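Local structure of D-alanyl-D-alanine carboxypeptidase (Enterococcus faecalis V583, 5ZHF) at residues V146-A150 and V160-L164. The protein is a zinc-dependent carboxypeptidase that removes the C-terminal D-alanine from peptidoglycan-derived pentapeptides and belongs to the vancomycin-resistance machinery. Sequence-based numbering, arbitrary orientation.
Sequences VDINA and VYRWL. With ZN (zinc ion), chain C.
Ile148 meets helix 157-167 through its CG2 methyl, which rests 3.7 Å from Leu164 CD1 and also touches Val160 CG1. The Ile148 and Val160 side chains cross nearly at right angles. On Leu164 the two methyls divide the work: CD1 touches the branch point and CG2 of Ile148, while Leu164 CD2 approaches Ile148 CD1. Val160 splits its methyls between Ile148 and Ala150. With CG1 anti to the backbone N (chi1 167°), that methyl faces Ile148, and Val160 CG2 lies 3.5 Å from Ala150 CB. Tyr161 lies alongside Asn149, pointing the same way, its ring 65° from the amide plane. The ring presents its edge: Tyr161 CE1 comes 3.4 Å from Ile148 O, close to the ring plane, and the hydroxyl reaches the end of the Asn149 side chain. Leu80 of helix 74-86 also packs on Leu164, and Pro91 on Ile148, extending this apolar layer between helix and sheet. The preceding residue, Asp147, binds zinc through OD1 at 2.0 Å, with His140, His193 and a water completing the site; its OD2 forms a salt bridge to Arg98. The chemistry is thus divided along one strand: methyl packing joins Ile148 and Ala150 to the helix, while the carboxylate of Asp147 serves the metal. Ile148 O is buried against the Tyr161 edge without a hydrogen-bond partner.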
loop_
_atom_site.group_PDB
_atom_site.type_symbol
_atom_site.label_atom_id
_atom_site.label_comp_id
_atom_site.label_asym_id
_atom_site.label_seq_id
_atom_site.Cartn_x
_atom_site.Cartn_y
_atom_site.Cartn_z
ATOM N N VAL A 146 3.448 1.312 -2.052
ATOM C CA VAL A 146 3.343 1.216 -3.496
ATOM C C VAL A 146 2.173 0.318 -3.867
ATOM O O VAL A 146 1.975 -0.732 -3.273
ATOM C CB VAL A 146 4.655 0.725 -4.158
ATOM C CG1 VAL A 146 5.708 1.821 -4.143
ATOM C CG2 VAL A 146 5.182 -0.545 -3.511
ATOM N N ASP A 147 1.408 0.741 -4.881
ATOM C CA ASP A 147 0.463 -0.168 -5.519
ATOM C C ASP A 147 1.191 -0.809 -6.653
ATOM O O ASP A 147 1.715 -0.115 -7.517
ATOM C CB ASP A 147 -0.776 0.558 -6.020
ATOM C CG ASP A 147 -1.567 1.193 -4.909
ATOM O OD1 ASP A 147 -1.580 0.676 -3.764
ATOM O OD2 ASP A 147 -2.232 2.190 -5.201
ATOM N N ILE A 148 1.288 -2.128 -6.614
ATOM C CA ILE A 148 2.079 -2.867 -7.558
ATOM C C ILE A 148 1.086 -3.639 -8.411
ATOM O O ILE A 148 0.287 -4.396 -7.873
ATOM C CB ILE A 148 3.073 -3.820 -6.871
ATOM C CG1 ILE A 148 4.071 -3.010 -6.018
ATOM C CG2 ILE A 148 3.801 -4.645 -7.944
ATOM C CD1 ILE A 148 4.918 -3.882 -5.086
ATOM N N ASN A 149 1.128 -3.419 -9.719
ATOM C CA ASN A 149 0.294 -4.178 -10.652
ATOM C C ASN A 149 1.171 -4.979 -11.579
ATOM O O ASN A 149 2.401 -4.893 -11.551
ATOM C CB ASN A 149 -0.594 -3.214 -11.444
ATOM C CG ASN A 149 -1.760 -2.693 -10.633
ATOM O OD1 ASN A 149 -2.207 -3.313 -9.657
ATOM N ND2 ASN A 149 -2.295 -1.562 -11.069
ATOM N N ALA A 150 0.535 -5.762 -12.440
ATOM C CA ALA A 150 1.257 -6.477 -13.483
ATOM C C ALA A 150 1.506 -5.619 -14.710
ATOM O O ALA A 150 0.732 -4.683 -14.983
ATOM C CB ALA A 150 0.485 -7.716 -13.870
ATOM N N VAL A 160 1.162 -11.619 -10.415
ATOM C CA VAL A 160 1.926 -10.641 -9.633
ATOM C C VAL A 160 1.442 -10.605 -8.180
ATOM O O VAL A 160 2.272 -10.601 -7.273
ATOM C CB VAL A 160 1.855 -9.242 -10.285
ATOM C CG1 VAL A 160 2.375 -8.158 -9.340
ATOM C CG2 VAL A 160 2.637 -9.272 -11.585
ATOM N N TYR A 161 0.123 -10.594 -7.963
ATOM C CA TYR A 161 -0.416 -10.533 -6.603
ATOM C C TYR A 161 -0.050 -11.768 -5.795
ATOM O O TYR A 161 0.325 -11.667 -4.617
ATOM C CB TYR A 161 -1.933 -10.317 -6.586
ATOM C CG TYR A 161 -2.425 -9.085 -7.305
ATOM C CD1 TYR A 161 -1.648 -7.916 -7.390
ATOM C CD2 TYR A 161 -3.693 -9.056 -7.882
ATOM C CE1 TYR A 161 -2.115 -6.782 -8.020
ATOM C CE2 TYR A 161 -4.147 -7.928 -8.534
ATOM C CZ TYR A 161 -3.362 -6.791 -8.595
ATOM O OH TYR A 161 -3.823 -5.670 -9.247
ATOM N N ARG A 162 -0.105 -12.931 -6.438
ATOM C CA ARG A 162 0.306 -14.171 -5.800
ATOM C C ARG A 162 1.792 -14.167 -5.452
ATOM O O ARG A 162 2.162 -14.537 -4.336
ATOM C CB ARG A 162 -0.059 -15.381 -6.665
ATOM C CG ARG A 162 0.247 -16.699 -5.971
ATOM C CD ARG A 162 -0.154 -17.868 -6.834
ATOM N NE ARG A 162 0.578 -17.890 -8.091
ATOM C CZ ARG A 162 0.438 -18.827 -9.023
ATOM N NH1 ARG A 162 -0.408 -19.843 -8.838
ATOM N NH2 ARG A 162 1.152 -18.753 -10.145
ATOM N N TRP A 163 2.647 -13.716 -6.381
ATOM C CA TRP A 163 4.067 -13.677 -6.134
ATOM C C TRP A 163 4.367 -12.729 -4.974
ATOM O O TRP A 163 5.191 -13.042 -4.103
ATOM C CB TRP A 163 4.845 -13.272 -7.389
ATOM C CG TRP A 163 6.332 -13.372 -7.207
ATOM C CD1 TRP A 163 7.126 -14.435 -7.537
ATOM C CD2 TRP A 163 7.197 -12.392 -6.611
ATOM N NE1 TRP A 163 8.425 -14.175 -7.216
ATOM C CE2 TRP A 163 8.500 -12.940 -6.619
ATOM C CE3 TRP A 163 7.005 -11.099 -6.090
ATOM C CZ2 TRP A 163 9.602 -12.249 -6.134
ATOM C CZ3 TRP A 163 8.106 -10.421 -5.576
ATOM C CH2 TRP A 163 9.384 -10.994 -5.611
ATOM N N LEU A 164 3.716 -11.565 -4.976
ATOM C CA LEU A 164 3.963 -10.590 -3.908
ATOM C C LEU A 164 3.558 -11.177 -2.541
ATOM O O LEU A 164 4.299 -11.026 -1.530
ATOM C CB LEU A 164 3.186 -9.314 -4.176
ATOM C CG LEU A 164 3.731 -8.489 -5.329
ATOM C CD1 LEU A 164 2.720 -7.449 -5.758
ATOM C CD2 LEU A 164 5.086 -7.857 -5.014
HETATM ZN ZN ZN C . -2.494 1.689 -2.321
HETATM O O HOH W 1 -4.670 1.369 -2.604
#